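Local atomic coordinates of o-succinylbenzoate synthase (Thermosynechococcus elongatus BP-1, PDB entry 3H7V), a protein that catalyses the magnesium-dependent dehydration of 2-succinyl-6-hydroxy-2,4-cyclohexadiene-1-carboxylate to 2-succinylbenzoate, a step in making 1,4-dihydroxy-2-naphthoate on the way to phylloquinone. Residues A[130-135]-A[161-166]; A[190-195]-A[239-244]; A[214-219]-A[234-239]. One frame throughout, in Å; residues are numbered along the deposited sequence.

Contact 1. Residues A[130-135]-A[161-166]; sequences QTTFKW and KLRLDA. With MG (magnesium ion), chain B.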
# COMPACT_ATOMS: atom_id res chain seq x y z
N GLN A 130 -12.85 -11.19 8.52
CA GLN A 130 -11.47 -11.08 8.07
C GLN A 130 -10.72 -12.38 8.35
O GLN A 130 -10.69 -12.85 9.48
CB GLN A 130 -10.79 -9.90 8.75
CG GLN A 130 -11.33 -8.56 8.28
CD GLN A 130 -10.69 -7.38 8.98
OE1 GLN A 130 -11.04 -7.05 10.11
NE2 GLN A 130 -9.74 -6.74 8.31
N THR A 131 -10.11 -12.95 7.31
CA THR A 131 -9.40 -14.21 7.46
C THR A 131 -7.89 -14.16 7.21
O THR A 131 -7.21 -15.18 7.33
CB THR A 131 -10.02 -15.30 6.56
OG1 THR A 131 -10.03 -14.86 5.20
CG2 THR A 131 -11.45 -15.59 7.01
N THR A 132 -7.38 -12.99 6.85
CA THR A 132 -5.95 -12.82 6.64
C THR A 132 -5.49 -11.80 7.67
O THR A 132 -6.18 -10.80 7.90
CB THR A 132 -5.63 -12.30 5.23
OG1 THR A 132 -6.03 -13.26 4.26
CG2 THR A 132 -4.13 -12.05 5.09
N PHE A 133 -4.35 -12.07 8.30
CA PHE A 133 -3.80 -11.20 9.33
C PHE A 133 -2.34 -10.89 9.07
O PHE A 133 -1.67 -11.64 8.37
CB PHE A 133 -3.89 -11.88 10.70
CG PHE A 133 -5.27 -12.29 11.08
CD1 PHE A 133 -6.07 -11.45 11.85
CD2 PHE A 133 -5.80 -13.49 10.62
CE1 PHE A 133 -7.38 -11.81 12.16
CE2 PHE A 133 -7.10 -13.86 10.92
CZ PHE A 133 -7.90 -13.02 11.70
N LYS A 134 -1.86 -9.78 9.62
CA LYS A 134 -0.46 -9.43 9.50
C LYS A 134 0.01 -9.02 10.89
O LYS A 134 -0.52 -8.08 11.48
CB LYS A 134 -0.22 -8.28 8.50
CG LYS A 134 1.28 -8.01 8.29
CD LYS A 134 1.58 -7.23 7.00
CE LYS A 134 1.14 -5.77 7.09
NZ LYS A 134 1.95 -4.99 8.07
N TRP A 135 0.98 -9.76 11.40
CA TRP A 135 1.52 -9.52 12.73
C TRP A 135 2.91 -8.92 12.65
O TRP A 135 3.75 -9.37 11.86
CB TRP A 135 1.54 -10.85 13.51
CG TRP A 135 2.08 -10.76 14.90
CD1 TRP A 135 1.79 -9.81 15.83
CD2 TRP A 135 2.98 -11.68 15.53
NE1 TRP A 135 2.44 -10.09 17.01
CE2 TRP A 135 3.18 -11.23 16.85
CE3 TRP A 135 3.63 -12.85 15.10
CZ2 TRP A 135 4.01 -11.90 17.75
CZ3 TRP A 135 4.45 -13.52 16.00
CH2 TRP A 135 4.64 -13.04 17.31
N LYS A 161 -5.04 -17.14 7.36
CA LYS A 161 -3.82 -16.87 6.62
C LYS A 161 -3.07 -15.82 7.43
O LYS A 161 -3.66 -14.84 7.87
CB LYS A 161 -4.14 -16.36 5.22
CG LYS A 161 -4.79 -17.43 4.33
CD LYS A 161 -5.14 -16.90 2.94
CE LYS A 161 -6.35 -15.98 2.97
NZ LYS A 161 -6.85 -15.67 1.60
N LEU A 162 -1.77 -16.01 7.61
CA LEU A 162 -0.99 -15.08 8.41
C LEU A 162 0.26 -14.55 7.73
O LEU A 162 1.04 -15.31 7.16
CB LEU A 162 -0.59 -15.75 9.73
CG LEU A 162 0.29 -14.96 10.70
CD1 LEU A 162 -0.48 -13.76 11.24
CD2 LEU A 162 0.73 -15.87 11.84
N ARG A 163 0.44 -13.23 7.80
CA ARG A 163 1.61 -12.57 7.25
C ARG A 163 2.41 -12.07 8.43
O ARG A 163 1.84 -11.69 9.46
CB ARG A 163 1.20 -11.37 6.39
CG ARG A 163 0.37 -11.74 5.18
CD ARG A 163 -0.31 -10.52 4.58
NE ARG A 163 -1.12 -10.91 3.43
CZ ARG A 163 -1.94 -10.10 2.77
NH1 ARG A 163 -2.07 -8.83 3.13
NH2 ARG A 163 -2.65 -10.58 1.75
N LEU A 164 3.73 -12.07 8.30
CA LEU A 164 4.59 -11.56 9.37
C LEU A 164 5.31 -10.36 8.78
O LEU A 164 5.88 -10.45 7.69
CB LEU A 164 5.61 -12.62 9.79
CG LEU A 164 5.06 -13.97 10.26
CD1 LEU A 164 6.23 -14.85 10.70
CD2 LEU A 164 4.09 -13.77 11.42
N ASP A 165 5.30 -9.24 9.48
CA ASP A 165 5.98 -8.06 8.95
C ASP A 165 7.12 -7.65 9.87
O ASP A 165 6.89 -7.21 11.00
CB ASP A 165 5.00 -6.90 8.79
CG ASP A 165 5.54 -5.82 7.86
OD1 ASP A 165 6.77 -5.71 7.74
OD2 ASP A 165 4.72 -5.07 7.27
N ALA A 166 8.35 -7.79 9.39
CA ALA A 166 9.52 -7.43 10.18
C ALA A 166 9.93 -5.97 9.98
O ALA A 166 10.81 -5.47 10.67
CB ALA A 166 10.68 -8.35 9.84
MG MG B . 4.98 -3.81 5.53
O HOH W 1 -4.81 -13.17 1.62
O HOH W 2 3.04 -2.98 5.99
O HOH W 3 6.97 -4.45 5.46
O HOH W 4 5.70 -2.14 6.60
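K134 and D165 meet beside the magnesium ion, at the C-terminal ends of two adjacent parallel strands of the TIM-barrel domain of this enolase-type fold. NZ of K134 donates to OD2 of D165 at 2.9 Å, as part of a salt bridge. OD2 accepts it through its anti lone pair, on the side away from OD1. The same OD2 binds the magnesium ion at 2.2 Å. NZ also donates to a metal-bound water, whose oxygen lies 3.1 Å away. Two bends near the end of the lysine, chi3 72° and chi4 67°, turn its amine onto this group. OD1 of D165 accepts from a second metal-bound water at 2.6 Å and from the backbone N of N167, so both carboxylate oxygens are held. A leucine in place of K134 would probably leave OD2 of D165 and the first of these waters without their charged donor beside the ion.

The next shell is R163, on the same face of the sheet. Its CB packs against CG of K134 at 3.9 Å. Its NE forms a salt bridge with E191, and NH2 bonds to the carbonyl of A293. CG2 of T132 covers one face of the guanidinium, 3.5 Å above its plane and toward the rim. On the other face of the sheet, F133 packs on helix 118-126, L162 on helix 142-155 and W135 on both. There CD2 of L164 meets CE3 at the edge of the W135 indole, 3.8 Å away. The strands and helix 142-155 form a beta-alpha-beta unit. The last rung of its backbone ladder runs from D165 N to W135 O, 2.8 Å long with an N-H...O angle of 169°.

Contact 2. Residues A[190-195]-A[239-244]; sequences IEYVEQ and FFVIKT. With MG (magnesium ion), chain B.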
# COMPACT_ATOMS: atom_id res chain seq x y z
N ILE A 190 1.08 -19.63 7.06
CA ILE A 190 1.98 -18.50 6.82
C ILE A 190 2.00 -18.12 5.34
O ILE A 190 2.53 -18.85 4.51
CB ILE A 190 3.44 -18.82 7.25
CG1 ILE A 190 3.52 -19.11 8.75
CG2 ILE A 190 4.35 -17.65 6.89
CD1 ILE A 190 3.25 -17.91 9.65
N GLU A 191 1.41 -16.97 5.02
CA GLU A 191 1.37 -16.52 3.63
C GLU A 191 2.73 -16.03 3.17
O GLU A 191 3.19 -16.37 2.08
CB GLU A 191 0.32 -15.41 3.46
CG GLU A 191 -0.01 -15.11 2.00
CD GLU A 191 -1.34 -14.40 1.83
OE1 GLU A 191 -1.45 -13.22 2.22
OE2 GLU A 191 -2.28 -15.02 1.30
N TYR A 192 3.38 -15.22 4.00
CA TYR A 192 4.71 -14.71 3.69
C TYR A 192 5.28 -13.87 4.81
O TYR A 192 4.58 -13.52 5.76
CB TYR A 192 4.70 -13.87 2.39
CG TYR A 192 3.81 -12.63 2.38
CD1 TYR A 192 2.72 -12.55 1.52
CD2 TYR A 192 4.10 -11.52 3.19
CE1 TYR A 192 1.94 -11.39 1.45
CE2 TYR A 192 3.32 -10.36 3.12
CZ TYR A 192 2.25 -10.30 2.25
OH TYR A 192 1.50 -9.15 2.16
N VAL A 193 6.57 -13.58 4.71
CA VAL A 193 7.25 -12.72 5.67
C VAL A 193 7.50 -11.45 4.88
O VAL A 193 8.13 -11.48 3.83
CB VAL A 193 8.59 -13.31 6.15
CG1 VAL A 193 9.32 -12.28 7.00
CG2 VAL A 193 8.35 -14.57 6.96
N GLU A 194 6.98 -10.33 5.38
CA GLU A 194 7.13 -9.05 4.71
C GLU A 194 8.39 -8.31 5.14
O GLU A 194 8.63 -8.13 6.33
CB GLU A 194 5.89 -8.19 4.99
CG GLU A 194 5.64 -7.05 4.00
CD GLU A 194 4.25 -6.44 4.14
OE1 GLU A 194 3.25 -7.11 3.81
OE2 GLU A 194 4.15 -5.28 4.59
N GLN A 195 9.20 -7.92 4.16
CA GLN A 195 10.44 -7.16 4.37
C GLN A 195 11.29 -7.65 5.55
O GLN A 195 11.47 -6.94 6.53
CB GLN A 195 10.11 -5.68 4.54
CG GLN A 195 11.25 -4.71 4.24
CD GLN A 195 11.57 -4.62 2.76
OE1 GLN A 195 10.67 -4.48 1.92
NE2 GLN A 195 12.86 -4.69 2.42
N PHE A 239 6.60 -12.00 -3.30
CA PHE A 239 5.49 -11.07 -3.45
C PHE A 239 5.94 -9.62 -3.50
O PHE A 239 7.03 -9.27 -3.03
CB PHE A 239 4.50 -11.26 -2.29
CG PHE A 239 3.79 -12.57 -2.31
CD1 PHE A 239 2.60 -12.73 -3.02
CD2 PHE A 239 4.33 -13.68 -1.66
CE1 PHE A 239 1.95 -13.96 -3.06
CE2 PHE A 239 3.68 -14.92 -1.70
CZ PHE A 239 2.49 -15.06 -2.40
N PHE A 240 5.09 -8.78 -4.08
CA PHE A 240 5.32 -7.34 -4.19
C PHE A 240 4.14 -6.66 -3.52
O PHE A 240 3.00 -6.91 -3.90
CB PHE A 240 5.31 -6.88 -5.65
CG PHE A 240 6.45 -7.42 -6.48
CD1 PHE A 240 7.63 -6.71 -6.60
CD2 PHE A 240 6.31 -8.62 -7.17
CE1 PHE A 240 8.67 -7.18 -7.41
CE2 PHE A 240 7.34 -9.10 -7.98
CZ PHE A 240 8.52 -8.38 -8.10
N VAL A 241 4.40 -5.83 -2.52
CA VAL A 241 3.32 -5.10 -1.86
C VAL A 241 3.23 -3.77 -2.61
O VAL A 241 4.12 -2.93 -2.51
CB VAL A 241 3.63 -4.87 -0.37
CG1 VAL A 241 2.57 -3.97 0.26
CG2 VAL A 241 3.68 -6.22 0.36
N ILE A 242 2.17 -3.61 -3.38
CA ILE A 242 1.98 -2.41 -4.18
C ILE A 242 1.15 -1.33 -3.49
O ILE A 242 0.01 -1.58 -3.11
CB ILE A 242 1.28 -2.74 -5.53
CG1 ILE A 242 2.06 -3.81 -6.30
CG2 ILE A 242 1.11 -1.47 -6.36
CD1 ILE A 242 3.47 -3.39 -6.72
N LYS A 243 1.74 -0.15 -3.32
CA LYS A 243 1.01 0.98 -2.74
C LYS A 243 0.68 1.81 -3.98
O LYS A 243 1.45 2.66 -4.40
CB LYS A 243 1.90 1.79 -1.80
CG LYS A 243 2.05 1.18 -0.40
CD LYS A 243 2.91 -0.09 -0.40
CE LYS A 243 4.34 0.22 -0.82
NZ LYS A 243 5.20 -1.01 -0.80
N THR A 244 -0.48 1.53 -4.56
CA THR A 244 -0.91 2.19 -5.78
C THR A 244 -0.84 3.72 -5.78
O THR A 244 -0.45 4.32 -6.77
CB THR A 244 -2.33 1.72 -6.16
OG1 THR A 244 -2.33 0.29 -6.24
CG2 THR A 244 -2.76 2.29 -7.51
MG MG B . 4.98 -3.81 5.53
O HOH W 3 6.97 -4.45 5.46
O HOH W 4 5.70 -2.14 6.60
O HOH W 2 3.04 -2.98 5.99
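Y192 with F239, and E194 with V241, make the tight part of this contact. CD1 of Y192 sits over one face of the F239 ring, toward its rim, 3.7 Å from CD2 of F239. The rings meet obliquely, with planes at 36° and centroids 5.2 Å apart. CG of Y192 sits between the backbone N and the carbonyl carbon (chi1 60°), which directs the ring toward F239. V241 points the same way as F239, and its CG2 packs 3.6 Å from OE1 of E194.

These side chains reach across the inside of a TIM barrel. Strands 190-194 and 239-242 are not neighbours, because strand 216-218 lies between them. Their axes stay 9.3 Å apart and no hydrogen bond joins the two segments.

Other approaches are looser. OH of Y192 is 4.1 Å from CG2 of V241. The hydroxyl donates instead to OE1 of E194 at 3.2 Å, nearly along the C-O axis, and this helps set the carboxylate. OE2 of E194 binds the magnesium ion, which also carries three waters. K243, the predicted proton acceptor, does not touch segment 190-195: its NZ lies 7.0 Å from OE2 of E194. NZ donates to V241 O and also forms a salt bridge with D219.

Contact 3. Residues A[214-219]-A[234-239]; sequences TAIALD and RGWPGF. With MG (magnesium ion), chain B.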
# COMPACT_ATOMS: atom_id res chain seq x y z
N THR A 214 9.60 -20.55 2.87
CA THR A 214 8.58 -19.56 3.20
C THR A 214 8.71 -18.37 2.25
O THR A 214 9.80 -17.86 2.02
CB THR A 214 8.75 -19.05 4.64
OG1 THR A 214 8.62 -20.15 5.55
CG2 THR A 214 7.68 -18.01 4.97
N ALA A 215 7.58 -17.93 1.70
CA ALA A 215 7.58 -16.81 0.76
C ALA A 215 7.96 -15.49 1.42
O ALA A 215 7.70 -15.28 2.60
CB ALA A 215 6.21 -16.68 0.10
N ILE A 216 8.56 -14.60 0.64
CA ILE A 216 8.96 -13.29 1.13
C ILE A 216 8.29 -12.20 0.30
O ILE A 216 8.13 -12.35 -0.92
CB ILE A 216 10.50 -13.13 1.05
CG1 ILE A 216 11.17 -14.23 1.88
CG2 ILE A 216 10.91 -11.74 1.55
CD1 ILE A 216 12.69 -14.15 1.89
N ALA A 217 7.90 -11.12 0.96
CA ALA A 217 7.27 -10.00 0.27
C ALA A 217 8.07 -8.72 0.44
O ALA A 217 8.58 -8.44 1.52
CB ALA A 217 5.84 -9.79 0.80
N LEU A 218 8.16 -7.95 -0.63
CA LEU A 218 8.87 -6.68 -0.59
C LEU A 218 7.83 -5.59 -0.33
O LEU A 218 6.76 -5.60 -0.94
CB LEU A 218 9.57 -6.40 -1.91
CG LEU A 218 10.67 -7.39 -2.28
CD1 LEU A 218 11.17 -7.08 -3.68
CD2 LEU A 218 11.81 -7.31 -1.27
N ASP A 219 8.14 -4.67 0.57
CA ASP A 219 7.22 -3.58 0.89
C ASP A 219 8.03 -2.29 0.84
O ASP A 219 7.96 -1.54 -0.13
CB ASP A 219 6.60 -3.80 2.27
CG ASP A 219 5.60 -2.71 2.65
OD1 ASP A 219 5.30 -1.84 1.81
OD2 ASP A 219 5.11 -2.73 3.80
N ARG A 234 15.51 -8.51 -11.58
CA ARG A 234 16.46 -9.23 -10.74
C ARG A 234 15.98 -10.67 -10.52
O ARG A 234 16.70 -11.49 -9.95
CB ARG A 234 16.61 -8.54 -9.38
CG ARG A 234 17.46 -7.29 -9.42
CD ARG A 234 17.48 -6.63 -8.06
NE ARG A 234 18.46 -5.54 -8.02
CZ ARG A 234 18.54 -4.65 -7.04
NH1 ARG A 234 17.70 -4.70 -6.01
NH2 ARG A 234 19.47 -3.71 -7.08
N GLY A 235 14.76 -10.95 -10.96
CA GLY A 235 14.22 -12.29 -10.81
C GLY A 235 13.59 -12.56 -9.45
O GLY A 235 13.63 -13.69 -8.95
N TRP A 236 13.01 -11.54 -8.83
CA TRP A 236 12.37 -11.71 -7.53
C TRP A 236 11.30 -12.78 -7.65
O TRP A 236 10.39 -12.67 -8.48
CB TRP A 236 11.74 -10.39 -7.08
CG TRP A 236 11.08 -10.48 -5.74
CD1 TRP A 236 9.74 -10.39 -5.48
CD2 TRP A 236 11.73 -10.65 -4.48
NE1 TRP A 236 9.52 -10.50 -4.12
CE2 TRP A 236 10.72 -10.66 -3.49
CE3 TRP A 236 13.07 -10.81 -4.08
CZ2 TRP A 236 11.01 -10.82 -2.13
CZ3 TRP A 236 13.35 -10.96 -2.73
CH2 TRP A 236 12.32 -10.97 -1.77
N PRO A 237 11.37 -13.83 -6.82
CA PRO A 237 10.39 -14.92 -6.85
C PRO A 237 9.23 -14.75 -5.87
O PRO A 237 8.26 -15.51 -5.92
CB PRO A 237 11.23 -16.13 -6.50
CG PRO A 237 12.13 -15.57 -5.44
CD PRO A 237 12.55 -14.22 -6.02
N GLY A 238 9.34 -13.76 -4.99
CA GLY A 238 8.32 -13.53 -3.99
C GLY A 238 7.19 -12.58 -4.34
O GLY A 238 6.84 -12.40 -5.51
N PHE A 239 6.60 -12.00 -3.30
CA PHE A 239 5.49 -11.07 -3.45
C PHE A 239 5.94 -9.62 -3.50
O PHE A 239 7.03 -9.27 -3.03
CB PHE A 239 4.50 -11.26 -2.29
CG PHE A 239 3.79 -12.57 -2.31
CD1 PHE A 239 2.60 -12.73 -3.02
CD2 PHE A 239 4.33 -13.68 -1.66
CE1 PHE A 239 1.95 -13.96 -3.06
CE2 PHE A 239 3.68 -14.92 -1.70
CZ PHE A 239 2.49 -15.06 -2.40
MG MG B . 4.98 -3.81 5.53
O HOH W 3 6.97 -4.45 5.46
O HOH W 4 5.70 -2.14 6.60
O HOH W 2 3.04 -2.98 5.99
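The indole of W236 lies between L218 on one face and its own chain on the other. CD1 of L218 makes a CH-pi contact 3.6 Å from the centroid of the five-membered ring, 11° off the ring normal. CD2 of L218 lies above the CZ2-CH2 rim of the six-membered ring. P237 CD and G238 N cover the opposite face, toward the rim. CG2 of I216 comes to the edge, 3.7 Å from CH2 of W236. F239 has a simpler edge contact: CB of A215 lies near its ring plane, 3.6 Å from CE2.

The setting is a beta-alpha-beta crossover of the TIM barrel, from strand 216-218 through helix 225-233 to the neighbouring parallel strand 239-242. The helix ends in a Schellman motif at G235. The chain then turns through W236 and P237 to enter the sheet. With CG of W236 anti to the backbone N (chi1 -179°), the ring swings back over strand 216-218. Helix 202-211 supplies A209 as a further neighbour of both W236 and I216.

G238 passes close to the strand, its CA 3.3 Å from I216 O in a CA-H...O contact. A beta carbon here would strike that oxygen. I216 O also accepts from F239 N at 2.9 Å. A217 pairs with F239 as a parallel bridge, and their CB atoms touch at 3.7 Å. F239 O then takes two donors from opposite faces of its carbonyl plane: L218 N at 3.0 Å and W236 NE1 at 3.0 Å.

All three contacts meet at the magnesium ion, each giving it one carboxylate: D165 from contact 1, E194 from contact 2 and D219 from contact 3. Three waters complete the six ligands. OD2 of D165 and OD2 of D219 are 4.2 Å apart, and the metal probably offsets the repulsion between them. Strands 161-165, 190-194 and 216-218 lie side by side. Probable hydrogen bonds join them, E194 N to L164 O at 2.6 Å and Q195 N to A217 O at 2.8 Å. Contacts 2 and 3 share F239. A salt bridge from K243 NZ to D219 OD1, 2.7 Å, ties the predicted proton acceptor to a metal ligand.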